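Local coordinates for putative uncharacterized protein (Pseudomonas phage 201phi2-1, PDB 3R4V), which is of unknown function but belongs to the phage tubulin-like family and holds guanosine-5'-diphosphate in a pocket of its fold, at residues 16-20 with 162-166; 67-71 with 97-101; 81-85 with 175-181; 190-194 with 246-250; 223-227 with 268-272. All coordinates share one frame; numbering follows the deposited sequence.

Interactions 1 and 3 share helix 161-178: near its start N165 hydrogen-bonds the guanine of GDP and charges pair (interaction 1), and around its end valines pack on F83 and I85, just before and within strand 84-89 (interaction 3). Interaction 2 is a buried, purely apolar contact about 23 Å, centre to centre, from interaction 1. Interactions 3, 4 and 5 all reach the same mixed sheet. Interaction 4 is the surface contact, built on a tyrosine and a salt bridge, while the partly buried interaction 5 combines amide and carbonyl bonds, a bridging water and apolar packing. Interactions 3 and 4 touch through F83 and V191, and interactions 4 and 5 through W194 and I269.

Interaction 1: 16-20 with 162-166; sequences NVATK and ESIND. With GDP (guanosine-5'-diphosphate), chain B.
N16 sets its CB 3.5 Å from N165 ND2, and the two asparagines close together on the guanine of bound GDP, at the base-binding end of the nucleotide pocket in this tubulin-like fold. Helix 11-18 carries the first and helix 161-178 the second. N16 ND2 gives GDP O6 a bond of 2.8 Å that is almost straight (176° at the hydrogen). The same oxygen takes a second N-H, from N165 ND2 at 2.9 Å, so two donors grip it. N165 also turns its OD1 to the base and accepts from GDP N1 at 2.7 Å; one flat amide thus matches both an acceptor and a donor of guanine. The rotation of the N16 amide is further fixed by a hydrogen bond from N37 ND2 to its OD1.

V17 follows and comes in from the flank: its CG2, beside the backbone N, lies 3.8 Å from N165 OD1, an apolar wall against the oxygen that serves the base.

K20 ends the walk with charge. Its chain runs extended and then bends at the last torsion (chi4 -53°), which swings NZ to E162 OE2 at 2.8 Å, from above the carboxylate plane. E162 starts out away from residues 16-20, but its chain folds back at chi2 (68°) and returns the carboxylate to the lysine. D166 joins the salt-bridge network, although the exact place of its OD1 is doubtful. Short of its charged end, K20 CE lies 3.9 Å from N165 CB.

Interaction 2: 67-71 with 97-101; sequences VRPQI and VLGPL
V67 and L98 bring their CA atoms to 7.5 Å, and one turn further on I71 and L101 bring theirs to 7.3 Å. The motif is the short 3-10 link between helix 60-67 and helix 71-76, packed against helix 95-108. Residues 68-70 form the 3-10 segment, which places V67 and I71 on the same side; across from them L101 N bonds to V97 O, so V97, L98 and L101 share one face of a helix that is kinked at P100.

No hydrogen bond passes between the segments, and the contact is made of aliphatic carbons, mostly methyls. A chi1 of -55° puts V67 CG1 anti to the carbonyl carbon and leaves CG2 between the backbone N and the carbonyl carbon, and from there V67 CG2 reaches V97 CG1 at 3.6 Å and L101 CD1 at 4.0 Å. Meanwhile L98 sends its CD2 back to V67 CB, 4.0 Å away. I71 comes across L101 at about a right angle: the tip of its chain, CD1, sits 3.7 Å from L101 CB, with L98 CD2 farther off at 4.3 Å.

L64 of helix 60-67 continues the apolar patch, touching both V97 and L101. At the outer margin R68 adds the aliphatic part of its chain, which is bent at chi2, and its CD lies 4.0 Å from L101 CD2.

Interaction 3: 81-85 with 175-181; sequences ADFYI and VVLLVNQ
Q181 NE2 donates to D82 OD2 at 2.9 Å, the one hydrogen bond between these segments. It is moderately bent (149° at the hydrogen), uses the anti side of the carboxylate, and keeps the oxygen close to the amide plane of Q181, although the two flat groups are turned 36° apart.

Beyond this bond the contact is apolar. With chi1 at -165°, F83 swings its ring opposite the backbone N and against V179, just past the helix end. There V179 CG1 stands over the ring centre, 3.7 Å from the F83 centroid and close to the ring normal, a CH-pi contact. V175 CG1, one turn earlier, reaches F83 CE2 at 3.6 Å and I85 CD1 at 3.7 Å, and so touches both F83, just before strand 84-89, and I85 within it. V176 approaches the same tip from another direction, its CG2 lying 3.9 Å from I85 CD1.

V191 of helix 188-195 also touches F83 and V179, while F116 of strand 113-119 adds to I85 and V175. A helix laid over parallel strands in this way is the alpha/beta layering of the tubulin-like fold, and helix 161-178 is consistent with the central helix that runs between the nucleotide-binding and C-terminal parts.

Interaction 4: 190-194 with 246-250; sequences DVANW and IYRKV
Y247 lays its ring along the helix that carries N193 and W194, in a helix-on-sheet packing within the tubulin-like C-terminal domain. Helix 190-194 and strand 247-250 run roughly antiparallel, with 151° between their directions and axes 9.3 Å apart at closest approach. In the first shell, N193 O stands 3.9 Å above the Y247 ring plane, over its centre. The ring also slides past the backbone of the next residue, with Y247 CE2 3.5 Å from W194 CA and close to its CB. Its CG is anti to the backbone N (chi1 174°), so the phenol extends from the strand up to the helix, and Y247 OH stops 2.9 Å from D190 O.

K249, two residues along the strand, supplies the charge. Its chain bends at chi2 and again at chi4 and brings NZ round to D190 OD1 at 3.2 Å, a salt bridge that meets the carboxylate from well above its plane (58° out of it). The same amino group donates to Y247 OH, at 3.2 Å from K249 NZ, so the lysine ties the phenol to the aspartate.

The second shell sets these groups. D190 OD2 takes the backbone N-H of D187, which holds the carboxylate at the start of the helix. Backbone bonds to I227 and Q229 fix Y247 in the sheet, where strand 247-252 is an outermost strand of the chain. W194 O takes part in a hydrogen bond with S228 OG, and its indole NE1 makes a weak hydrogen bond with F267 O.

Interaction 5: 223-227 with 268-272; sequences VPEAI and VINSV
V268 meets V223 tip to tip, with V268 CG1 3.8 Å from V223 CG1, where the end of strand 264-270 receives the loop between helix 217-221 and strand 228-233 in the tubulin-like C-terminal domain. The same methyl lies 3.6 Å from A226 CB, so one branch of V268 touches both limbs of the loop.

I269 turns its side chain away from the loop and engages through its carbonyl: I227 N donates to I269 O at 2.8 Å, nearly along the C=O axis (C=O...N angle 160°). This bond lies where the loop joins the sheet, one residue before strand 228-233.

N270 binds the loop through its side chain. Its CG sits between the backbone N and the carbonyl carbon (chi1 73°), which turns the amide toward P224 O. N270 ND2 then bonds to P224 O at 2.8 Å, close to straight (170°), in the carbonyl plane and in its own amide plane. With OD1 hydrogen-bonded to H212 NE2, both ends of the amide are engaged and its rotation is set. V223 CG1 crosses the amide at a slant, 3.6 Å from N270 ND2, and I227 CD1 lies against the N270 backbone.

S271 reaches the loop through water: water 1 donates to E225 O at 2.7 Å and accepts from S271 N at 2.8 Å, while the hydroxyl of S271 is hydrogen-bonded to Q207 OE1. V272 closes the contact, resting against the ring of P224, with its CB 3.7 Å from E225 OE1.

Interaction 1: 16-20 with 162-166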
# COMPACT_ATOMS: atom_id res chain seq x y z
N ASN A 16 -4.34 2.18 -11.80
CA ASN A 16 -3.98 3.52 -12.25
C ASN A 16 -2.49 3.79 -12.02
O ASN A 16 -1.82 4.33 -12.89
CB ASN A 16 -4.84 4.58 -11.55
CG ASN A 16 -6.32 4.50 -11.93
OD1 ASN A 16 -6.71 3.81 -12.88
ND2 ASN A 16 -7.14 5.24 -11.20
N VAL A 17 -1.96 3.38 -10.86
CA VAL A 17 -0.54 3.56 -10.60
C VAL A 17 0.30 2.71 -11.56
O VAL A 17 1.33 3.15 -12.05
CB VAL A 17 -0.17 3.25 -9.14
CG1 VAL A 17 1.34 3.30 -8.95
CG2 VAL A 17 -0.84 4.25 -8.22
N ALA A 18 -0.17 1.49 -11.82
CA ALA A 18 0.52 0.60 -12.77
C ALA A 18 0.77 1.23 -14.15
O ALA A 18 1.82 0.99 -14.77
CB ALA A 18 -0.24 -0.71 -12.91
N THR A 19 -0.16 2.04 -14.64
CA THR A 19 -0.01 2.63 -15.97
C THR A 19 1.29 3.44 -16.07
O THR A 19 1.83 3.65 -17.15
CB THR A 19 -1.21 3.53 -16.36
OG1 THR A 19 -1.23 4.70 -15.54
CG2 THR A 19 -2.53 2.77 -16.22
N LYS A 20 1.80 3.88 -14.93
CA LYS A 20 2.98 4.72 -14.92
C LYS A 20 4.25 3.89 -14.84
O LYS A 20 5.36 4.41 -14.94
CB LYS A 20 2.89 5.72 -13.76
CG LYS A 20 1.63 6.55 -13.84
CD LYS A 20 1.57 7.61 -12.77
CE LYS A 20 0.41 8.56 -13.05
NZ LYS A 20 0.50 9.10 -14.44
N GLU A 162 -3.95 12.22 -9.96
CA GLU A 162 -2.84 12.15 -10.90
C GLU A 162 -1.52 12.49 -10.20
O GLU A 162 -0.52 11.78 -10.35
CB GLU A 162 -3.07 13.12 -12.06
CG GLU A 162 -1.95 13.10 -13.08
CD GLU A 162 -1.89 11.80 -13.84
OE1 GLU A 162 -2.90 11.05 -13.82
OE2 GLU A 162 -0.85 11.52 -14.46
N SER A 163 -1.53 13.58 -9.45
CA SER A 163 -0.36 14.01 -8.70
C SER A 163 0.07 12.96 -7.68
O SER A 163 1.25 12.59 -7.58
CB SER A 163 -0.63 15.35 -8.01
OG SER A 163 0.42 15.70 -7.12
N ILE A 164 -0.90 12.45 -6.93
CA ILE A 164 -0.60 11.46 -5.91
C ILE A 164 -0.04 10.20 -6.56
O ILE A 164 0.94 9.62 -6.07
CB ILE A 164 -1.85 11.16 -5.05
CG1 ILE A 164 -2.19 12.38 -4.20
CG2 ILE A 164 -1.62 9.94 -4.15
CD1 ILE A 164 -3.67 12.62 -4.03
N ASN A 165 -0.64 9.78 -7.67
CA ASN A 165 -0.19 8.56 -8.35
C ASN A 165 1.24 8.72 -8.87
O ASN A 165 2.04 7.79 -8.80
CB ASN A 165 -1.13 8.22 -9.52
CG ASN A 165 -2.47 7.68 -9.06
OD1 ASN A 165 -2.71 7.50 -7.86
ND2 ASN A 165 -3.35 7.41 -10.02
N ASP A 166 1.54 9.91 -9.39
CA ASP A 166 2.90 10.21 -9.86
C ASP A 166 3.91 10.06 -8.72
O ASP A 166 4.98 9.48 -8.90
CB ASP A 166 2.98 11.62 -10.47
CG ASP A 166 2.44 11.68 -11.89
OD1 ASP A 166 2.32 10.61 -12.54
OD2 ASP A 166 2.15 12.79 -12.38
PB GDP B . -11.28 -0.38 -5.73
O1B GDP B . -11.19 -0.65 -7.21
O2B GDP B . -10.06 -0.98 -5.07
O3B GDP B . -12.57 -0.97 -5.16
O3A GDP B . -11.35 1.19 -5.47
PA GDP B . -10.40 2.31 -6.13
O1A GDP B . -10.64 2.49 -7.62
O2A GDP B . -8.96 2.04 -5.82
O5' GDP B . -10.93 3.59 -5.36
C5' GDP B . -10.95 3.66 -3.93
C4' GDP B . -10.85 5.11 -3.47
O4' GDP B . -9.53 5.60 -3.72
C3' GDP B . -11.78 6.05 -4.22
O3' GDP B . -13.02 6.19 -3.54
C2' GDP B . -11.01 7.35 -4.22
O2' GDP B . -11.21 8.04 -2.99
C1' GDP B . -9.56 6.94 -4.24
N9 GDP B . -9.00 6.82 -5.60
C8 GDP B . -9.61 6.33 -6.71
N7 GDP B . -8.77 6.33 -7.77
C5 GDP B . -7.58 6.81 -7.34
C6 GDP B . -6.24 7.06 -7.93
O6 GDP B . -6.02 6.82 -9.13
N1 GDP B . -5.29 7.57 -7.13
C2 GDP B . -5.50 7.83 -5.82
N2 GDP B . -4.50 8.33 -5.05
N3 GDP B . -6.70 7.62 -5.22
C4 GDP B . -7.74 7.11 -5.91

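Interaction 2: 67-71 with 97-101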
# COMPACT_ATOMS: atom_id res chain seq x y z
N VAL A 67 -13.96 -13.40 -3.65
CA VAL A 67 -12.59 -13.46 -4.15
C VAL A 67 -11.70 -14.42 -3.37
O VAL A 67 -10.74 -14.95 -3.92
CB VAL A 67 -11.94 -12.06 -4.23
CG1 VAL A 67 -12.81 -11.13 -5.06
CG2 VAL A 67 -11.71 -11.48 -2.84
N ARG A 68 -12.01 -14.64 -2.10
CA ARG A 68 -11.17 -15.49 -1.26
C ARG A 68 -10.84 -16.85 -1.88
O ARG A 68 -9.69 -17.25 -1.90
CB ARG A 68 -11.79 -15.65 0.15
CG ARG A 68 -11.00 -16.58 1.06
CD ARG A 68 -9.55 -16.13 1.14
NE ARG A 68 -8.74 -16.97 2.02
CZ ARG A 68 -7.91 -17.92 1.61
NH1 ARG A 68 -7.78 -18.18 0.32
NH2 ARG A 68 -7.22 -18.63 2.50
N PRO A 69 -11.85 -17.57 -2.41
CA PRO A 69 -11.51 -18.90 -2.92
C PRO A 69 -10.63 -18.85 -4.18
O PRO A 69 -10.09 -19.88 -4.58
CB PRO A 69 -12.88 -19.53 -3.25
CG PRO A 69 -13.89 -18.66 -2.53
CD PRO A 69 -13.29 -17.29 -2.53
N GLN A 70 -10.51 -17.68 -4.79
CA GLN A 70 -9.74 -17.51 -6.02
C GLN A 70 -8.29 -17.13 -5.79
O GLN A 70 -7.47 -17.16 -6.70
CB GLN A 70 -10.40 -16.47 -6.93
CG GLN A 70 -11.84 -16.83 -7.34
CD GLN A 70 -12.50 -15.75 -8.18
OE1 GLN A 70 -12.02 -15.39 -9.25
NE2 GLN A 70 -13.61 -15.22 -7.68
N ILE A 71 -7.96 -16.77 -4.55
CA ILE A 71 -6.61 -16.33 -4.23
C ILE A 71 -5.52 -17.34 -4.63
O ILE A 71 -4.52 -16.96 -5.23
CB ILE A 71 -6.49 -15.98 -2.75
CG1 ILE A 71 -7.30 -14.73 -2.43
CG2 ILE A 71 -5.02 -15.82 -2.36
CD1 ILE A 71 -6.89 -13.49 -3.22
N VAL A 97 -9.12 -5.53 -0.51
CA VAL A 97 -9.37 -6.94 -0.21
C VAL A 97 -8.35 -7.83 -0.92
O VAL A 97 -7.67 -8.63 -0.27
CB VAL A 97 -10.81 -7.35 -0.56
CG1 VAL A 97 -10.96 -8.86 -0.50
CG2 VAL A 97 -11.78 -6.68 0.40
N LEU A 98 -8.22 -7.67 -2.24
CA LEU A 98 -7.20 -8.41 -2.97
C LEU A 98 -5.79 -8.13 -2.43
O LEU A 98 -4.98 -9.06 -2.27
CB LEU A 98 -7.25 -8.07 -4.46
CG LEU A 98 -8.51 -8.55 -5.17
CD1 LEU A 98 -8.56 -8.00 -6.59
CD2 LEU A 98 -8.56 -10.07 -5.15
N GLY A 99 -5.48 -6.86 -2.19
CA GLY A 99 -4.15 -6.44 -1.74
C GLY A 99 -3.74 -7.18 -0.47
O GLY A 99 -2.72 -7.88 -0.45
N PRO A 100 -4.53 -7.04 0.59
CA PRO A 100 -4.17 -7.76 1.83
C PRO A 100 -4.23 -9.29 1.74
O PRO A 100 -3.43 -9.95 2.42
CB PRO A 100 -5.17 -7.21 2.85
CG PRO A 100 -5.48 -5.81 2.33
CD PRO A 100 -5.55 -6.01 0.83
N LEU A 101 -5.14 -9.87 0.97
CA LEU A 101 -5.13 -11.32 0.81
C LEU A 101 -3.82 -11.78 0.18
O LEU A 101 -3.20 -12.73 0.64
CB LEU A 101 -6.32 -11.82 -0.00
CG LEU A 101 -7.66 -11.72 0.74
CD1 LEU A 101 -8.78 -12.04 -0.22
CD2 LEU A 101 -7.69 -12.66 1.96

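Interaction 3: 81-85 with 175-181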
# COMPACT_ATOMS: atom_id res chain seq x y z
N ALA A 81 9.92 -14.38 -6.17
CA ALA A 81 10.85 -13.27 -6.34
C ALA A 81 11.61 -12.98 -5.05
O ALA A 81 11.17 -13.33 -3.96
CB ALA A 81 10.10 -12.03 -6.80
N ASP A 82 12.76 -12.33 -5.20
CA ASP A 82 13.57 -11.94 -4.05
C ASP A 82 12.96 -10.78 -3.25
O ASP A 82 13.31 -10.58 -2.09
CB ASP A 82 14.98 -11.56 -4.50
CG ASP A 82 15.80 -12.77 -4.95
OD1 ASP A 82 15.53 -13.88 -4.44
OD2 ASP A 82 16.70 -12.60 -5.80
N PHE A 83 12.07 -10.02 -3.88
CA PHE A 83 11.41 -8.92 -3.20
C PHE A 83 10.09 -8.64 -3.89
O PHE A 83 9.96 -8.89 -5.09
CB PHE A 83 12.31 -7.67 -3.24
CG PHE A 83 11.91 -6.58 -2.28
CD1 PHE A 83 12.37 -6.58 -0.97
CD2 PHE A 83 11.09 -5.55 -2.70
CE1 PHE A 83 12.01 -5.56 -0.09
CE2 PHE A 83 10.73 -4.54 -1.82
CZ PHE A 83 11.19 -4.54 -0.52
N TYR A 84 9.09 -8.16 -3.15
CA TYR A 84 7.83 -7.78 -3.78
C TYR A 84 7.42 -6.38 -3.38
O TYR A 84 7.74 -5.90 -2.31
CB TYR A 84 6.69 -8.74 -3.39
CG TYR A 84 6.97 -10.22 -3.62
CD1 TYR A 84 6.40 -10.91 -4.69
CD2 TYR A 84 7.80 -10.92 -2.76
CE1 TYR A 84 6.65 -12.27 -4.89
CE2 TYR A 84 8.05 -12.28 -2.95
CZ TYR A 84 7.48 -12.94 -4.02
OH TYR A 84 7.74 -14.28 -4.19
N ILE A 85 6.67 -5.73 -4.25
CA ILE A 85 6.06 -4.45 -3.91
C ILE A 85 4.56 -4.60 -4.16
O ILE A 85 4.16 -5.06 -5.23
CB ILE A 85 6.63 -3.33 -4.79
CG1 ILE A 85 8.14 -3.23 -4.58
CG2 ILE A 85 5.91 -2.00 -4.51
CD1 ILE A 85 8.86 -2.32 -5.56
N VAL A 175 12.36 2.07 -4.74
CA VAL A 175 12.43 0.74 -4.13
C VAL A 175 12.93 -0.28 -5.16
O VAL A 175 13.70 -1.18 -4.82
CB VAL A 175 11.07 0.28 -3.53
CG1 VAL A 175 11.21 -1.13 -2.95
CG2 VAL A 175 10.65 1.24 -2.45
N VAL A 176 12.49 -0.14 -6.41
CA VAL A 176 12.97 -1.04 -7.47
C VAL A 176 14.47 -0.89 -7.60
O VAL A 176 15.19 -1.87 -7.76
CB VAL A 176 12.26 -0.78 -8.82
CG1 VAL A 176 12.97 -1.53 -9.95
CG2 VAL A 176 10.79 -1.22 -8.72
N LEU A 177 14.94 0.35 -7.48
CA LEU A 177 16.38 0.64 -7.53
C LEU A 177 17.08 0.00 -6.33
O LEU A 177 18.09 -0.70 -6.48
CB LEU A 177 16.60 2.15 -7.52
CG LEU A 177 18.02 2.62 -7.25
CD1 LEU A 177 18.91 2.25 -8.43
CD2 LEU A 177 18.04 4.13 -7.01
N LEU A 178 16.54 0.24 -5.14
CA LEU A 178 17.08 -0.32 -3.91
C LEU A 178 17.36 -1.81 -4.04
O LEU A 178 18.43 -2.28 -3.64
CB LEU A 178 16.12 -0.07 -2.74
CG LEU A 178 16.46 -0.77 -1.41
CD1 LEU A 178 17.80 -0.25 -0.87
CD2 LEU A 178 15.35 -0.58 -0.36
N VAL A 179 16.39 -2.56 -4.58
CA VAL A 179 16.47 -4.03 -4.60
C VAL A 179 17.01 -4.59 -5.93
O VAL A 179 16.84 -5.77 -6.23
CB VAL A 179 15.10 -4.67 -4.20
CG1 VAL A 179 14.64 -4.08 -2.87
CG2 VAL A 179 14.05 -4.39 -5.26
N ASN A 180 17.68 -3.75 -6.72
CA ASN A 180 18.23 -4.19 -8.01
C ASN A 180 19.53 -5.02 -7.93
O ASN A 180 20.05 -5.46 -8.95
CB ASN A 180 18.37 -3.01 -8.98
CG ASN A 180 19.69 -2.22 -8.81
OD1 ASN A 180 20.51 -2.52 -7.94
ND2 ASN A 180 19.88 -1.22 -9.65
N GLN A 181 20.03 -5.23 -6.71
CA GLN A 181 21.13 -6.16 -6.43
C GLN A 181 22.46 -5.75 -7.06
O GLN A 181 23.37 -6.56 -7.18
CB GLN A 181 20.75 -7.59 -6.84
CG GLN A 181 19.49 -8.12 -6.12
CD GLN A 181 19.16 -9.57 -6.45
OE1 GLN A 181 20.01 -10.32 -6.91
NE2 GLN A 181 17.92 -9.96 -6.20

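Interaction 4: 190-194 with 246-250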
# COMPACT_ATOMS: atom_id res chain seq x y z
N ASP A 190 20.66 -8.69 3.23
CA ASP A 190 20.63 -7.40 3.91
C ASP A 190 19.25 -6.77 3.77
O ASP A 190 18.68 -6.29 4.74
CB ASP A 190 21.69 -6.46 3.33
CG ASP A 190 23.10 -6.92 3.62
OD1 ASP A 190 23.32 -7.57 4.67
OD2 ASP A 190 24.00 -6.63 2.81
N VAL A 191 18.70 -6.79 2.56
CA VAL A 191 17.36 -6.27 2.32
C VAL A 191 16.32 -7.05 3.11
O VAL A 191 15.45 -6.46 3.76
CB VAL A 191 17.00 -6.26 0.82
CG1 VAL A 191 15.53 -5.93 0.61
CG2 VAL A 191 17.91 -5.28 0.07
N ALA A 192 16.41 -8.38 3.08
CA ALA A 192 15.46 -9.23 3.80
C ALA A 192 15.46 -8.89 5.28
O ALA A 192 14.40 -8.72 5.89
CB ALA A 192 15.77 -10.72 3.59
N ASN A 193 16.64 -8.77 5.87
CA ASN A 193 16.73 -8.49 7.30
C ASN A 193 16.40 -7.06 7.70
O ASN A 193 16.17 -6.78 8.88
CB ASN A 193 18.07 -8.93 7.86
CG ASN A 193 18.19 -10.43 7.94
OD1 ASN A 193 17.33 -11.11 8.51
ND2 ASN A 193 19.24 -10.97 7.34
N TRP A 194 16.38 -6.16 6.71
CA TRP A 194 15.91 -4.80 6.93
C TRP A 194 14.41 -4.79 7.11
O TRP A 194 13.90 -4.21 8.06
CB TRP A 194 16.30 -3.91 5.74
CG TRP A 194 15.54 -2.62 5.62
CD1 TRP A 194 15.57 -1.55 6.47
CD2 TRP A 194 14.65 -2.26 4.55
NE1 TRP A 194 14.75 -0.55 6.00
CE2 TRP A 194 14.17 -0.96 4.82
CE3 TRP A 194 14.21 -2.91 3.39
CZ2 TRP A 194 13.27 -0.30 3.98
CZ3 TRP A 194 13.32 -2.25 2.56
CH2 TRP A 194 12.86 -0.96 2.85
N ILE A 246 17.57 0.28 15.31
CA ILE A 246 18.02 -1.01 15.81
C ILE A 246 18.82 -1.74 14.75
O ILE A 246 19.76 -2.47 15.06
CB ILE A 246 16.83 -1.89 16.21
CG1 ILE A 246 16.07 -1.27 17.38
CG2 ILE A 246 17.29 -3.30 16.53
CD1 ILE A 246 16.95 -0.94 18.56
N TYR A 247 18.44 -1.56 13.49
CA TYR A 247 19.12 -2.21 12.39
C TYR A 247 19.48 -1.15 11.37
O TYR A 247 18.67 -0.29 11.06
CB TYR A 247 18.21 -3.28 11.76
CG TYR A 247 18.78 -3.92 10.51
CD1 TYR A 247 19.50 -5.12 10.57
CD2 TYR A 247 18.59 -3.35 9.26
CE1 TYR A 247 20.02 -5.71 9.44
CE2 TYR A 247 19.11 -3.93 8.11
CZ TYR A 247 19.81 -5.11 8.21
OH TYR A 247 20.32 -5.69 7.07
N ARG A 248 20.70 -1.20 10.85
CA ARG A 248 21.19 -0.21 9.90
C ARG A 248 22.09 -0.87 8.86
O ARG A 248 22.96 -1.67 9.23
CB ARG A 248 21.99 0.85 10.68
CG ARG A 248 22.96 1.67 9.86
CD ARG A 248 24.14 2.16 10.71
NE ARG A 248 23.72 2.81 11.95
CZ ARG A 248 23.31 4.07 12.03
NH1 ARG A 248 23.25 4.82 10.94
NH2 ARG A 248 22.95 4.58 13.20
N LYS A 249 21.90 -0.55 7.58
CA LYS A 249 22.77 -1.04 6.51
C LYS A 249 22.98 0.03 5.45
O LYS A 249 22.12 0.88 5.22
CB LYS A 249 22.20 -2.30 5.85
CG LYS A 249 22.59 -3.59 6.52
CD LYS A 249 24.03 -3.98 6.21
CE LYS A 249 24.53 -5.01 7.20
NZ LYS A 249 23.50 -6.06 7.48
N VAL A 250 24.12 -0.04 4.78
CA VAL A 250 24.44 0.91 3.72
C VAL A 250 24.84 0.20 2.42
O VAL A 250 25.54 -0.81 2.45
CB VAL A 250 25.57 1.87 4.16
CG1 VAL A 250 26.03 2.75 2.99
CG2 VAL A 250 25.10 2.72 5.33

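Interaction 5: 223-227 with 268-272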
# COMPACT_ATOMS: atom_id res chain seq x y z
N VAL A 223 12.81 11.06 11.08
CA VAL A 223 11.82 9.99 11.24
C VAL A 223 11.83 9.58 12.71
O VAL A 223 12.86 9.17 13.23
CB VAL A 223 12.14 8.77 10.35
CG1 VAL A 223 11.16 7.64 10.64
CG2 VAL A 223 12.12 9.14 8.88
N PRO A 224 10.69 9.70 13.40
CA PRO A 224 10.72 9.41 14.84
C PRO A 224 10.81 7.91 15.16
O PRO A 224 10.21 7.08 14.45
CB PRO A 224 9.38 9.99 15.33
CG PRO A 224 8.50 9.98 14.13
CD PRO A 224 9.39 10.21 12.94
N GLU A 225 11.55 7.58 16.21
CA GLU A 225 11.68 6.20 16.67
C GLU A 225 11.97 5.20 15.55
O GLU A 225 11.28 4.19 15.40
CB GLU A 225 10.43 5.79 17.45
CG GLU A 225 10.23 6.66 18.69
CD GLU A 225 9.02 6.28 19.53
OE1 GLU A 225 8.59 5.11 19.50
OE2 GLU A 225 8.49 7.17 20.23
N ALA A 226 13.02 5.47 14.78
CA ALA A 226 13.34 4.62 13.64
C ALA A 226 13.69 3.23 14.14
O ALA A 226 14.45 3.08 15.10
CB ALA A 226 14.50 5.21 12.84
N ILE A 227 13.16 2.21 13.48
CA ILE A 227 13.47 0.82 13.83
C ILE A 227 14.57 0.22 12.95
O ILE A 227 15.51 -0.39 13.46
CB ILE A 227 12.23 -0.08 13.67
CG1 ILE A 227 11.08 0.46 14.52
CG2 ILE A 227 12.56 -1.55 14.01
CD1 ILE A 227 9.72 -0.17 14.18
N VAL A 268 13.65 4.32 5.66
CA VAL A 268 13.59 4.20 7.11
C VAL A 268 12.25 3.63 7.53
O VAL A 268 11.21 4.12 7.11
CB VAL A 268 13.76 5.57 7.77
CG1 VAL A 268 13.96 5.39 9.29
CG2 VAL A 268 14.95 6.31 7.14
N ILE A 269 12.28 2.57 8.33
CA ILE A 269 11.06 1.94 8.81
C ILE A 269 10.85 2.33 10.28
O ILE A 269 11.76 2.19 11.08
CB ILE A 269 11.14 0.40 8.67
CG1 ILE A 269 11.33 -0.00 7.20
CG2 ILE A 269 9.90 -0.29 9.28
CD1 ILE A 269 11.55 -1.48 6.97
N ASN A 270 9.66 2.81 10.62
CA ASN A 270 9.29 2.99 12.02
C ASN A 270 7.85 2.54 12.19
O ASN A 270 7.30 1.99 11.25
CB ASN A 270 9.46 4.45 12.47
CG ASN A 270 8.41 5.37 11.91
OD1 ASN A 270 7.70 5.03 10.96
ND2 ASN A 270 8.32 6.57 12.49
N SER A 271 7.25 2.75 13.36
CA SER A 271 5.84 2.36 13.51
C SER A 271 5.06 3.30 14.42
O SER A 271 3.84 3.19 14.50
CB SER A 271 5.70 0.92 14.01
OG SER A 271 6.14 0.82 15.37
N VAL A 272 5.75 4.20 15.11
CA VAL A 272 5.05 5.08 16.06
C VAL A 272 4.06 6.01 15.35
O VAL A 272 3.09 6.45 15.95
CB VAL A 272 6.02 5.86 16.97
CG1 VAL A 272 6.78 6.92 16.19
CG2 VAL A 272 5.26 6.50 18.12
O HOH W 1 8.68 3.42 15.70